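Local coordinates for mitochondrial RNA-binding protein 1 (Trypanosoma brucei, PDB 2GIA), which forms with its partner MRP2 a complex that binds guide RNA and acts as a matchmaker between RNAs in trypanosome RNA editing, at residues P11-H16 with E136-S141; H16-D21 with S56-A61; K35-S40 with V72-L77. One frame throughout, in Å; residues are numbered along the deposited sequence.

Contact 1: P11-H16 with E136-S141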
ATOM      1  N   PRO B  11      -9.826  -1.619 -13.754  1.00 20.65           N
ATOM      2  CA  PRO B  11     -10.214  -1.663 -12.349  1.00 18.31           C
ATOM      3  C   PRO B  11     -11.221  -0.515 -12.220  1.00 15.20           C
ATOM      4  O   PRO B  11     -10.997   0.561 -12.820  1.00 18.94           O
ATOM      5  CB  PRO B  11      -8.917  -1.304 -11.613  1.00 22.30           C
ATOM      6  CG  PRO B  11      -7.826  -1.799 -12.523  1.00 25.00           C
ATOM      7  CD  PRO B  11      -8.373  -1.432 -13.918  1.00 19.88           C
ATOM      8  N   LYS B  12     -12.300  -0.713 -11.470  1.00 19.21           N
ATOM      9  CA  LYS B  12     -13.307   0.335 -11.310  1.00 17.34           C
ATOM     10  C   LYS B  12     -14.243   0.048 -10.177  1.00 17.50           C
ATOM     11  O   LYS B  12     -14.248  -1.062  -9.658  1.00 19.10           O
ATOM     12  CB  LYS B  12     -14.204   0.385 -12.560  1.00 22.27           C
ATOM     13  CG  LYS B  12     -15.002  -0.956 -12.760  1.00 26.11           C
ATOM     14  CD  LYS B  12     -16.120  -0.835 -13.856  1.00 26.06           C
ATOM     15  CE  LYS B  12     -16.940  -2.148 -13.974  1.00 34.48           C
ATOM     16  NZ  LYS B  12     -18.096  -2.030 -14.943  1.00 38.63           N
ATOM     17  N   PHE B  13     -15.008   1.067  -9.755  1.00 15.36           N
ATOM     18  CA  PHE B  13     -16.103   0.847  -8.818  1.00 16.87           C
ATOM     19  C   PHE B  13     -17.291   1.665  -9.350  1.00 20.13           C
ATOM     20  O   PHE B  13     -17.106   2.629 -10.110  1.00 18.67           O
ATOM     21  CB  PHE B  13     -15.768   1.217  -7.356  1.00 17.46           C
ATOM     22  CG  PHE B  13     -15.681   2.699  -7.070  1.00 17.02           C
ATOM     23  CD1 PHE B  13     -14.436   3.361  -7.128  1.00 17.75           C
ATOM     24  CD2 PHE B  13     -16.810   3.411  -6.693  1.00 20.81           C
ATOM     25  CE1 PHE B  13     -14.326   4.738  -6.791  1.00 16.10           C
ATOM     26  CE2 PHE B  13     -16.734   4.785  -6.360  1.00 20.89           C
ATOM     27  CZ  PHE B  13     -15.479   5.457  -6.406  1.00 15.16           C
ATOM     28  N   GLU B  14     -18.502   1.282  -8.950  1.00 21.16           N
ATOM     29  CA  GLU B  14     -19.688   1.978  -9.398  1.00 20.48           C
ATOM     30  C   GLU B  14     -20.630   2.222  -8.243  1.00 25.57           C
ATOM     31  O   GLU B  14     -20.677   1.439  -7.295  1.00 24.35           O
ATOM     32  CB  GLU B  14     -20.408   1.135 -10.466  1.00 19.55           C
ATOM     33  CG  GLU B  14     -19.558   0.882 -11.703  1.00 18.07           C
ATOM     34  CD  GLU B  14     -20.272  -0.043 -12.714  1.00 29.47           C
ATOM     35  OE1 GLU B  14     -19.794  -0.145 -13.847  1.00 25.54           O
ATOM     36  OE2 GLU B  14     -21.305  -0.647 -12.359  1.00 30.31           O
ATOM     37  N   ILE B  15     -21.356   3.329  -8.317  1.00 19.80           N
ATOM     38  CA  ILE B  15     -22.371   3.669  -7.328  1.00 20.96           C
ATOM     39  C   ILE B  15     -23.695   3.679  -8.113  1.00 22.56           C
ATOM     40  O   ILE B  15     -23.890   4.517  -8.989  1.00 23.76           O
ATOM     41  CB  ILE B  15     -22.137   5.060  -6.772  1.00 19.17           C
ATOM     42  CG1 ILE B  15     -20.760   5.070  -6.059  1.00 29.93           C
ATOM     43  CG2 ILE B  15     -23.236   5.441  -5.773  1.00 21.32           C
ATOM     44  CD1 ILE B  15     -20.368   6.433  -5.501  1.00 25.72           C
ATOM     45  N   HIS B  16     -24.571   2.739  -7.806  1.00 22.91           N
ATOM     46  CA  HIS B  16     -25.879   2.639  -8.452  1.00 25.11           C
ATOM     47  C   HIS B  16     -26.850   3.311  -7.504  1.00 27.10           C
ATOM     48  O   HIS B  16     -27.186   2.790  -6.446  1.00 35.26           O
ATOM     49  CB  HIS B  16     -26.249   1.167  -8.689  1.00 31.59           C
ATOM     50  CG  HIS B  16     -25.368   0.483  -9.696  1.00 33.00           C
ATOM     51  ND1 HIS B  16     -25.838   0.010 -10.899  1.00 32.04           N
ATOM     52  CD2 HIS B  16     -24.038   0.210  -9.684  1.00 27.09           C
ATOM     53  CE1 HIS B  16     -24.845  -0.530 -11.586  1.00 31.82           C
ATOM     54  NE2 HIS B  16     -23.740  -0.421 -10.869  1.00 31.70           N
ATOM     55  N   GLU B 136     -11.408   6.862  -1.642  1.00 14.57           N
ATOM     56  CA  GLU B 136     -10.038   6.988  -1.140  1.00 17.43           C
ATOM     57  C   GLU B 136      -9.209   5.732  -1.469  1.00 15.15           C
ATOM     58  O   GLU B 136      -8.072   5.847  -1.966  1.00 13.68           O
ATOM     59  CB  GLU B 136     -10.038   7.177   0.401  1.00 19.78           C
ATOM     60  CG  GLU B 136     -10.570   8.554   0.875  1.00 17.41           C
ATOM     61  CD  GLU B 136     -10.865   8.620   2.379  1.00 21.65           C
ATOM     62  OE1 GLU B 136     -11.023   9.746   2.888  1.00 21.50           O
ATOM     63  OE2 GLU B 136     -10.962   7.553   3.048  1.00 22.34           O
ATOM     64  N   HIS B 137      -9.746   4.539  -1.163  1.00 12.93           N
ATOM     65  CA  HIS B 137      -8.982   3.317  -1.441  1.00 15.88           C
ATOM     66  C   HIS B 137      -8.688   3.140  -2.931  1.00 17.60           C
ATOM     67  O   HIS B 137      -7.584   2.726  -3.312  1.00 14.61           O
ATOM     68  CB  HIS B 137      -9.727   2.097  -0.900  1.00 13.72           C
ATOM     69  CG  HIS B 137      -9.543   1.904   0.581  1.00 14.35           C
ATOM     70  ND1 HIS B 137      -8.772   0.898   1.110  1.00 12.04           N
ATOM     71  CD2 HIS B 137      -9.972   2.650   1.631  1.00 14.08           C
ATOM     72  CE1 HIS B 137      -8.718   1.035   2.427  1.00 17.41           C
ATOM     73  NE2 HIS B 137      -9.436   2.098   2.763  1.00 14.65           N
ATOM     74  N   PHE B 138      -9.681   3.470  -3.769  1.00 14.69           N
ATOM     75  CA  PHE B 138      -9.508   3.334  -5.209  1.00 14.08           C
ATOM     76  C   PHE B 138      -8.420   4.273  -5.714  1.00 12.92           C
ATOM     77  O   PHE B 138      -7.586   3.891  -6.516  1.00 12.63           O
ATOM     78  CB  PHE B 138     -10.844   3.647  -5.958  1.00 15.67           C
ATOM     79  CG  PHE B 138     -10.783   3.367  -7.437  1.00 16.14           C
ATOM     80  CD1 PHE B 138     -10.316   4.337  -8.337  1.00 18.13           C
ATOM     81  CD2 PHE B 138     -11.091   2.090  -7.914  1.00 17.82           C
ATOM     82  CE1 PHE B 138     -10.142   4.041  -9.729  1.00 16.12           C
ATOM     83  CE2 PHE B 138     -10.929   1.771  -9.294  1.00 18.30           C
ATOM     84  CZ  PHE B 138     -10.451   2.758 -10.211  1.00 14.30           C
ATOM     85  N   LEU B 139      -8.461   5.526  -5.281  1.00 12.11           N
ATOM     86  CA  LEU B 139      -7.461   6.476  -5.741  1.00 17.15           C
ATOM     87  C   LEU B 139      -6.045   6.077  -5.254  1.00 16.96           C
ATOM     88  O   LEU B 139      -5.088   6.196  -6.011  1.00 13.60           O
ATOM     89  CB  LEU B 139      -7.807   7.883  -5.246  1.00 17.24           C
ATOM     90  CG  LEU B 139      -9.141   8.473  -5.812  1.00 16.61           C
ATOM     91  CD1 LEU B 139      -9.480   9.784  -5.047  1.00 14.85           C
ATOM     92  CD2 LEU B 139      -9.000   8.763  -7.334  1.00 14.59           C
ATOM     93  N   GLU B 140      -5.912   5.620  -4.003  1.00 13.08           N
ATOM     94  CA  GLU B 140      -4.563   5.262  -3.518  1.00 17.36           C
ATOM     95  C   GLU B 140      -4.073   4.032  -4.281  1.00 18.42           C
ATOM     96  O   GLU B 140      -2.900   3.914  -4.654  1.00 16.27           O
ATOM     97  CB  GLU B 140      -4.575   4.994  -1.990  1.00 22.30           C
ATOM     98  CG  GLU B 140      -4.985   6.249  -1.232  1.00 37.81           C
ATOM     99  CD  GLU B 140      -4.646   6.212   0.250  1.00 51.98           C
ATOM    100  OE1 GLU B 140      -5.122   7.104   1.003  1.00 55.48           O
ATOM    101  OE2 GLU B 140      -3.904   5.290   0.655  1.00 67.22           O
ATOM    102  N   SER B 141      -4.979   3.112  -4.520  1.00 14.59           N
ATOM    103  CA  SER B 141      -4.607   1.921  -5.285  1.00 17.32           C
ATOM    104  C   SER B 141      -4.195   2.309  -6.700  1.00 14.85           C
ATOM    105  O   SER B 141      -3.174   1.834  -7.233  1.00 14.51           O
ATOM    106  CB  SER B 141      -5.778   0.919  -5.379  1.00 14.76           C
ATOM    107  OG  SER B 141      -6.008   0.254  -4.141  1.00 17.22           O
TER
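Lys12 NZ reaches Glu14 OE1 at 2.8 Å, coming from above the carboxylate plane, and Arg29 NE on strand 26-33 makes a second salt bridge to the same oxygen. The other oxygen, OE2, accepts a 2.9 Å hydrogen bond from His16 NE2 on its anti side, so both carboxylate oxygens are held, OE1 by two cations and OE2 by the imidazole. The backbone of Lys12 meets the helix instead: its CA lies 3.4 Å from Phe138 CE2, approached obliquely to the ring. Pro11 O comes up to the edge of that ring, 3.5 Å from CZ. With Phe138 CG anti to the backbone N (chi1 -173°), the benzyl group extends from the helix to the strand. The edge of Phe13 is turned toward the face of Phe138 in an offset edge-to-face pair, planes at 67°, Phe13 CD1 being 3.7 Å from Phe138 CD2. This pairing joins strand 12-17 to helix 130-145 in a Whirly-like fold. Phe13 also touches Thr134 and Leu135 of that helix, and Phe127 of strand 121-128. Phe190 of the neighbouring MRP2 chain also meets the Phe138 ring, while strand 26-33 pairs with strand 12-17 along its length.

Contact 2: H16-D21 with S56-A61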
ATOM      1  N   HIS B  16     -24.571   2.739  -7.806  1.00 22.91           N
ATOM      2  CA  HIS B  16     -25.879   2.639  -8.452  1.00 25.11           C
ATOM      3  C   HIS B  16     -26.850   3.311  -7.504  1.00 27.10           C
ATOM      4  O   HIS B  16     -27.186   2.790  -6.446  1.00 35.26           O
ATOM      5  CB  HIS B  16     -26.249   1.167  -8.689  1.00 31.59           C
ATOM      6  CG  HIS B  16     -25.368   0.483  -9.696  1.00 33.00           C
ATOM      7  ND1 HIS B  16     -25.838   0.010 -10.899  1.00 32.04           N
ATOM      8  CD2 HIS B  16     -24.038   0.210  -9.684  1.00 27.09           C
ATOM      9  CE1 HIS B  16     -24.845  -0.530 -11.586  1.00 31.82           C
ATOM     10  NE2 HIS B  16     -23.740  -0.421 -10.869  1.00 31.70           N
ATOM     11  N   ASP B  17     -27.275   4.494  -7.879  1.00 25.67           N
ATOM     12  CA  ASP B  17     -28.199   5.255  -7.064  1.00 28.02           C
ATOM     13  C   ASP B  17     -29.562   5.320  -7.778  1.00 24.05           C
ATOM     14  O   ASP B  17     -29.916   6.313  -8.396  1.00 24.39           O
ATOM     15  CB  ASP B  17     -27.619   6.650  -6.857  1.00 21.11           C
ATOM     16  CG  ASP B  17     -28.445   7.492  -5.907  1.00 31.69           C
ATOM     17  OD1 ASP B  17     -28.237   8.731  -5.892  1.00 35.06           O
ATOM     18  OD2 ASP B  17     -29.293   6.922  -5.192  1.00 32.78           O
ATOM     19  N   VAL B  18     -30.314   4.244  -7.687  1.00 25.68           N
ATOM     20  CA  VAL B  18     -31.624   4.184  -8.345  1.00 26.59           C
ATOM     21  C   VAL B  18     -32.675   4.846  -7.435  1.00 28.88           C
ATOM     22  O   VAL B  18     -32.750   4.501  -6.255  1.00 27.99           O
ATOM     23  CB  VAL B  18     -32.019   2.715  -8.573  1.00 28.24           C
ATOM     24  CG1 VAL B  18     -33.424   2.642  -9.176  1.00 35.86           C
ATOM     25  CG2 VAL B  18     -31.006   2.034  -9.463  1.00 29.30           C
ATOM     26  N   ARG B  19     -33.484   5.755  -8.001  1.00 30.11           N
ATOM     27  CA  ARG B  19     -34.517   6.517  -7.272  1.00 31.90           C
ATOM     28  C   ARG B  19     -35.925   6.279  -7.784  1.00 40.78           C
ATOM     29  O   ARG B  19     -36.114   5.852  -8.927  1.00 40.52           O
ATOM     30  CB  ARG B  19     -34.278   8.027  -7.384  1.00 29.05           C
ATOM     31  CG  ARG B  19     -32.884   8.508  -7.001  1.00 35.62           C
ATOM     32  CD  ARG B  19     -32.631   8.228  -5.519  1.00 37.98           C
ATOM     33  NE  ARG B  19     -31.440   8.910  -5.068  1.00 39.63           N
ATOM     34  CZ  ARG B  19     -31.362  10.217  -4.880  1.00 38.50           C
ATOM     35  NH1 ARG B  19     -32.416  10.996  -5.088  1.00 43.25           N
ATOM     36  NH2 ARG B  19     -30.208  10.748  -4.529  1.00 33.45           N
ATOM     37  N   ASP B  20     -36.911   6.568  -6.933  1.00 47.17           N
ATOM     38  CA  ASP B  20     -38.317   6.436  -7.329  1.00 55.05           C
ATOM     39  C   ASP B  20     -38.556   7.502  -8.394  1.00 54.20           C
ATOM     40  O   ASP B  20     -39.328   7.303  -9.321  1.00 52.35           O
ATOM     41  CB  ASP B  20     -39.241   6.640  -6.129  1.00 61.00           C
ATOM     42  CG  ASP B  20     -39.045   5.574  -5.062  1.00 66.68           C
ATOM     43  OD1 ASP B  20     -38.965   4.375  -5.428  1.00 71.07           O
ATOM     44  OD2 ASP B  20     -38.976   5.931  -3.865  1.00 67.41           O
ATOM     45  N   ASP B  21     -37.880   8.641  -8.259  1.00 56.28           N
ATOM     46  CA  ASP B  21     -37.992   9.675  -9.277  1.00 52.67           C
ATOM     47  C   ASP B  21     -36.760   9.573 -10.185  1.00 46.43           C
ATOM     48  O   ASP B  21     -35.703  10.121  -9.857  1.00 48.04           O
ATOM     49  CB  ASP B  21     -38.024  11.073  -8.665  1.00 58.63           C
ATOM     50  CG  ASP B  21     -38.523  12.121  -9.652  1.00 62.36           C
ATOM     51  OD1 ASP B  21     -38.064  12.112 -10.816  1.00 62.51           O
ATOM     52  OD2 ASP B  21     -39.384  12.947  -9.267  1.00 71.42           O
ATOM     53  N   SER B  56     -34.409  -3.925 -20.694  1.00 29.85           N
ATOM     54  CA  SER B  56     -34.051  -2.558 -20.984  1.00 29.66           C
ATOM     55  C   SER B  56     -33.038  -2.149 -19.897  1.00 27.00           C
ATOM     56  O   SER B  56     -33.046  -2.692 -18.795  1.00 27.94           O
ATOM     57  CB  SER B  56     -35.290  -1.645 -20.964  1.00 28.67           C
ATOM     58  OG  SER B  56     -36.002  -1.671 -19.726  1.00 31.37           O
ATOM     59  N   PRO B  57     -32.149  -1.213 -20.221  1.00 26.98           N
ATOM     60  CA  PRO B  57     -31.135  -0.755 -19.261  1.00 30.56           C
ATOM     61  C   PRO B  57     -31.713   0.162 -18.207  1.00 26.09           C
ATOM     62  O   PRO B  57     -32.602   0.969 -18.494  1.00 23.55           O
ATOM     63  CB  PRO B  57     -30.103  -0.052 -20.141  1.00 27.90           C
ATOM     64  CG  PRO B  57     -30.940   0.493 -21.288  1.00 35.90           C
ATOM     65  CD  PRO B  57     -31.904  -0.671 -21.566  1.00 27.53           C
ATOM     66  N   GLN B  58     -31.222   0.021 -16.976  1.00 24.44           N
ATOM     67  CA  GLN B  58     -31.717   0.861 -15.895  1.00 25.45           C
ATOM     68  C   GLN B  58     -31.197   2.271 -16.025  1.00 23.97           C
ATOM     69  O   GLN B  58     -31.836   3.208 -15.540  1.00 23.89           O
ATOM     70  CB  GLN B  58     -31.317   0.278 -14.537  1.00 30.09           C
ATOM     71  CG  GLN B  58     -31.735   1.119 -13.334  1.00 22.63           C
ATOM     72  CD  GLN B  58     -33.244   1.202 -13.147  1.00 21.93           C
ATOM     73  OE1 GLN B  58     -33.919   2.081 -13.697  1.00 28.64           O
ATOM     74  NE2 GLN B  58     -33.770   0.286 -12.382  1.00 22.25           N
ATOM     75  N   PHE B  59     -30.061   2.434 -16.711  1.00 20.24           N
ATOM     76  CA  PHE B  59     -29.443   3.765 -16.898  1.00 22.05           C
ATOM     77  C   PHE B  59     -29.240   4.070 -18.383  1.00 26.40           C
ATOM     78  O   PHE B  59     -29.253   3.169 -19.198  1.00 25.98           O
ATOM     79  CB  PHE B  59     -28.091   3.831 -16.143  1.00 20.38           C
ATOM     80  CG  PHE B  59     -28.236   3.628 -14.667  1.00 19.81           C
ATOM     81  CD1 PHE B  59     -28.623   4.678 -13.846  1.00 21.32           C
ATOM     82  CD2 PHE B  59     -28.112   2.350 -14.115  1.00 20.49           C
ATOM     83  CE1 PHE B  59     -28.907   4.443 -12.465  1.00 23.26           C
ATOM     84  CE2 PHE B  59     -28.391   2.120 -12.767  1.00 24.73           C
ATOM     85  CZ  PHE B  59     -28.789   3.162 -11.953  1.00 22.52           C
ATOM     86  N   ASP B  60     -29.030   5.346 -18.714  1.00 22.82           N
ATOM     87  CA  ASP B  60     -28.929   5.768 -20.105  1.00 23.64           C
ATOM     88  C   ASP B  60     -27.528   6.067 -20.612  1.00 20.16           C
ATOM     89  O   ASP B  60     -27.066   7.211 -20.505  1.00 22.66           O
ATOM     90  CB  ASP B  60     -29.795   7.002 -20.305  1.00 24.29           C
ATOM     91  CG  ASP B  60     -30.038   7.323 -21.779  1.00 33.41           C
ATOM     92  OD1 ASP B  60     -29.488   6.602 -22.646  1.00 31.76           O
ATOM     93  OD2 ASP B  60     -30.777   8.302 -22.045  1.00 35.30           O
ATOM     94  N   ALA B  61     -26.874   5.060 -21.184  1.00 21.22           N
ATOM     95  CA  ALA B  61     -25.515   5.243 -21.720  1.00 24.70           C
ATOM     96  C   ALA B  61     -25.482   6.289 -22.815  1.00 30.09           C
ATOM     97  O   ALA B  61     -24.440   6.908 -23.041  1.00 28.11           O
ATOM     98  CB  ALA B  61     -24.967   3.931 -22.255  1.00 29.91           C
TER
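Phe59 and Val18 carry most of this contact, with His16 beside them. It joins two excursions from the antiparallel sheet of this Whirly-like fold: the chain leaving strand 12-17, and the long loop between strands 36-43 and 65-68. Phe59 turns its ring toward the strand end, CG anti to its own carbonyl carbon (chi1 -61°), which carries the far rim of the ring in between His16 and Val18. Phe59 CZ lies 3.5 Å from Val18 CG2, a snug apolar touch that arrives obliquely to the ring. One atom along the rim, Phe59 CE2 sits 3.8 Å from His16 ND1; the two rings are steeply inclined, planes at 76°, without forming a regular stack. The other nitrogen of this imidazole, NE2, is hydrogen-bonded to Glu14. Gln58 adds the aliphatic part of its side chain, its CG 4.0 Å from Val18 CG2, so that this one methyl meets both loop residues. Phe59 also touches Met27 of strand 26-33 and Tyr42 of strand 36-43. No other chain of the assembly touches the two segments here, and the contact lies at the surface. In the chain just past the strand, Arg19 and Asp17 form a salt bridge: Asp17 OD2 lies in the guanidinium plane of Arg19 and takes NE at 2.9 Å on its syn side, though NE is tilted out of the carboxylate plane.

Contact 3: K35-S40 with V72-L77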
ATOM      1  N   LYS B  35      -2.337   5.294 -16.044  1.00 17.17           N
ATOM      2  CA  LYS B  35      -2.162   6.551 -15.343  1.00 21.17           C
ATOM      3  C   LYS B  35      -3.409   7.424 -15.388  1.00 21.27           C
ATOM      4  O   LYS B  35      -3.489   8.414 -14.656  1.00 21.64           O
ATOM      5  CB  LYS B  35      -1.029   7.349 -16.025  1.00 21.81           C
ATOM      6  CG  LYS B  35       0.338   6.653 -16.014  1.00 26.10           C
ATOM      7  CD  LYS B  35       1.346   7.496 -16.836  1.00 31.29           C
ATOM      8  CE  LYS B  35       2.822   7.028 -16.678  1.00 34.50           C
ATOM      9  NZ  LYS B  35       3.736   8.004 -17.445  1.00 38.10           N
ATOM     10  N   LEU B  36      -4.367   7.055 -16.239  1.00 20.69           N
ATOM     11  CA  LEU B  36      -5.528   7.915 -16.481  1.00 19.65           C
ATOM     12  C   LEU B  36      -6.880   7.525 -15.897  1.00 17.39           C
ATOM     13  O   LEU B  36      -7.460   6.497 -16.249  1.00 17.04           O
ATOM     14  CB  LEU B  36      -5.655   8.110 -17.989  1.00 22.15           C
ATOM     15  CG  LEU B  36      -4.334   8.465 -18.736  1.00 27.02           C
ATOM     16  CD1 LEU B  36      -4.688   8.722 -20.243  1.00 25.34           C
ATOM     17  CD2 LEU B  36      -3.663   9.732 -18.118  1.00 22.12           C
ATOM     18  N   LEU B  37      -7.342   8.357 -14.962  1.00 18.13           N
ATOM     19  CA  LEU B  37      -8.629   8.162 -14.288  1.00 16.79           C
ATOM     20  C   LEU B  37      -9.767   8.486 -15.291  1.00 20.27           C
ATOM     21  O   LEU B  37      -9.684   9.469 -16.027  1.00 22.22           O
ATOM     22  CB  LEU B  37      -8.668   9.144 -13.147  1.00 19.22           C
ATOM     23  CG  LEU B  37      -9.139   8.890 -11.739  1.00 31.92           C
ATOM     24  CD1 LEU B  37      -8.937   7.430 -11.257  1.00 20.51           C
ATOM     25  CD2 LEU B  37      -8.373   9.953 -10.871  1.00 26.14           C
ATOM     26  N   LEU B  38     -10.799   7.664 -15.324  1.00 18.19           N
ATOM     27  CA  LEU B  38     -11.955   7.891 -16.205  1.00 20.39           C
ATOM     28  C   LEU B  38     -13.177   7.934 -15.300  1.00 20.24           C
ATOM     29  O   LEU B  38     -13.563   6.931 -14.704  1.00 21.15           O
ATOM     30  CB  LEU B  38     -12.093   6.732 -17.231  1.00 21.84           C
ATOM     31  CG  LEU B  38     -10.748   6.455 -17.948  1.00 30.00           C
ATOM     32  CD1 LEU B  38     -10.774   5.150 -18.758  1.00 39.75           C
ATOM     33  CD2 LEU B  38     -10.434   7.638 -18.850  1.00 35.33           C
ATOM     34  N   ILE B  39     -13.840   9.079 -15.251  1.00 17.18           N
ATOM     35  CA  ILE B  39     -14.993   9.220 -14.379  1.00 14.64           C
ATOM     36  C   ILE B  39     -16.206   9.382 -15.283  1.00 20.65           C
ATOM     37  O   ILE B  39     -16.205  10.250 -16.145  1.00 20.91           O
ATOM     38  CB  ILE B  39     -14.809  10.453 -13.480  1.00 15.49           C
ATOM     39  CG1 ILE B  39     -13.556  10.232 -12.602  1.00 24.66           C
ATOM     40  CG2 ILE B  39     -16.032  10.593 -12.556  1.00 17.20           C
ATOM     41  CD1 ILE B  39     -13.208  11.433 -11.673  1.00 22.31           C
ATOM     42  N   SER B  40     -17.209   8.534 -15.072  1.00 18.84           N
ATOM     43  CA  SER B  40     -18.418   8.500 -15.898  1.00 18.82           C
ATOM     44  C   SER B  40     -19.682   8.507 -15.087  1.00 16.09           C
ATOM     45  O   SER B  40     -19.700   8.128 -13.905  1.00 19.37           O
ATOM     46  CB  SER B  40     -18.409   7.201 -16.764  1.00 19.48           C
ATOM     47  OG  SER B  40     -17.282   7.208 -17.593  1.00 34.07           O
ATOM     48  N   VAL B  72      -1.153  13.490 -13.306  1.00 20.89           N
ATOM     49  CA  VAL B  72      -0.933  14.381 -12.180  1.00 20.03           C
ATOM     50  C   VAL B  72      -2.209  14.721 -11.401  1.00 21.00           C
ATOM     51  O   VAL B  72      -2.172  14.961 -10.183  1.00 20.08           O
ATOM     52  CB  VAL B  72      -0.147  15.674 -12.649  1.00 25.79           C
ATOM     53  CG1 VAL B  72      -1.069  16.653 -13.351  1.00 22.36           C
ATOM     54  CG2 VAL B  72       0.556  16.295 -11.454  1.00 29.67           C
ATOM     55  N   ASP B  73      -3.352  14.664 -12.078  1.00 21.64           N
ATOM     56  CA  ASP B  73      -4.628  14.933 -11.402  1.00 18.90           C
ATOM     57  C   ASP B  73      -4.889  13.799 -10.433  1.00 20.28           C
ATOM     58  O   ASP B  73      -5.436  14.011  -9.349  1.00 20.58           O
ATOM     59  CB  ASP B  73      -5.781  14.981 -12.414  1.00 16.52           C
ATOM     60  CG  ASP B  73      -5.639  16.141 -13.408  1.00 23.54           C
ATOM     61  OD1 ASP B  73      -5.267  17.236 -12.971  1.00 23.84           O
ATOM     62  OD2 ASP B  73      -5.904  15.936 -14.609  1.00 22.52           O
ATOM     63  N   LEU B  74      -4.532  12.582 -10.828  1.00 18.21           N
ATOM     64  CA  LEU B  74      -4.742  11.447  -9.893  1.00 17.94           C
ATOM     65  C   LEU B  74      -3.937  11.718  -8.611  1.00 18.29           C
ATOM     66  O   LEU B  74      -4.420  11.557  -7.475  1.00 17.71           O
ATOM     67  CB  LEU B  74      -4.313  10.136 -10.561  1.00 18.72           C
ATOM     68  CG  LEU B  74      -4.209   8.909  -9.642  1.00 18.29           C
ATOM     69  CD1 LEU B  74      -5.589   8.542  -8.966  1.00 14.17           C
ATOM     70  CD2 LEU B  74      -3.742   7.720 -10.517  1.00 20.60           C
ATOM     71  N   ALA B  75      -2.699  12.151  -8.773  1.00 16.42           N
ATOM     72  CA  ALA B  75      -1.882  12.458  -7.605  1.00 18.01           C
ATOM     73  C   ALA B  75      -2.507  13.604  -6.783  1.00 16.51           C
ATOM     74  O   ALA B  75      -2.506  13.564  -5.546  1.00 19.54           O
ATOM     75  CB  ALA B  75      -0.433  12.826  -8.072  1.00 16.81           C
ATOM     76  N   TYR B  76      -3.038  14.633  -7.461  1.00 16.16           N
ATOM     77  CA  TYR B  76      -3.678  15.733  -6.744  1.00 16.72           C
ATOM     78  C   TYR B  76      -4.886  15.253  -5.985  1.00 20.30           C
ATOM     79  O   TYR B  76      -5.110  15.703  -4.869  1.00 18.66           O
ATOM     80  CB  TYR B  76      -4.109  16.873  -7.710  1.00 16.73           C
ATOM     81  CG  TYR B  76      -3.057  17.964  -7.798  1.00 19.52           C
ATOM     82  CD1 TYR B  76      -2.785  18.753  -6.694  1.00 27.79           C
ATOM     83  CD2 TYR B  76      -2.315  18.158  -8.951  1.00 22.39           C
ATOM     84  CE1 TYR B  76      -1.791  19.717  -6.726  1.00 39.60           C
ATOM     85  CE2 TYR B  76      -1.296  19.131  -8.992  1.00 29.28           C
ATOM     86  CZ  TYR B  76      -1.058  19.899  -7.865  1.00 27.14           C
ATOM     87  OH  TYR B  76      -0.094  20.872  -7.872  1.00 39.79           O
ATOM     88  N   LEU B  77      -5.667  14.333  -6.567  1.00 16.72           N
ATOM     89  CA  LEU B  77      -6.849  13.856  -5.854  1.00 14.71           C
ATOM     90  C   LEU B  77      -6.424  13.109  -4.594  1.00 17.13           C
ATOM     91  O   LEU B  77      -7.074  13.212  -3.556  1.00 17.91           O
ATOM     92  CB  LEU B  77      -7.694  12.919  -6.750  1.00 17.60           C
ATOM     93  CG  LEU B  77      -8.271  13.490  -8.059  1.00 28.14           C
ATOM     94  CD1 LEU B  77      -9.494  12.660  -8.497  1.00 17.31           C
ATOM     95  CD2 LEU B  77      -8.609  14.978  -7.944  1.00 18.12           C
TER
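Leu37, Leu74 and Leu77 form the tight half of this contact, where helix 71-81 packs on strand 36-43 of the antiparallel sheet in a Whirly-like fold. The nearest CA atoms are those of Leu37 and Leu74, 6.7 Å apart, near enough for one strand side chain to reach two successive turns of the helix. Leu37 does this with a single methyl: CD2 lies 3.7 Å from Leu74 CD1 and 3.8 Å from Leu77 CD1. The Leu37 and Leu74 side chains cross at about a right angle. Leu74 extends toward the strand with CG anti to its backbone N (chi1 169°), whereas Leu77 holds its CG anti to the carbonyl carbon (chi1 -61°). All three leucines are buried and all three also touch Leu139 of helix 130-145, while Leu69, just ahead of helix 71-81, touches Leu37 and Leu77. The contact is therefore part of the hydrophobic core between sheet and helices.

Toward the start of the strand the packing slackens. Lys35 is partly exposed, and its aliphatic chain runs extended, leading its amino group away from the helix; NZ makes a long, weak ion pair with Asp47 of the MRP2 chain. On another side of the helix, Tyr76 stacks on His88 and hydrogen-bonds through its OH to Asp169 of MRP2. What Lys35 gives to helix 71-81 is a backbone atom: its carbonyl O stands 4.2 Å from Leu74 CD2.

Overall arrangement
Contacts 2 and 3 are both nested in the long chain loop that contact 1 closes, and their own segments alternate along the sequence. All three reach the antiparallel sheet holding strands 12-17 and 36-43. Contacts 1 and 2 share strand 12-17 and His16, with centres about 20 Å apart. Contacts 1 and 3 lie closer, centres about 11 Å apart, and merge into one core, side chains of helix 130-145 touching both segments of contact 3. Contacts 2 and 3, about 25 Å apart between centres, lie on opposite sides of the chain's centre: contacts 1 and 3 bring helices to the sheet where MRP2 also touches, while contact 2 joins segments that no other chain touches.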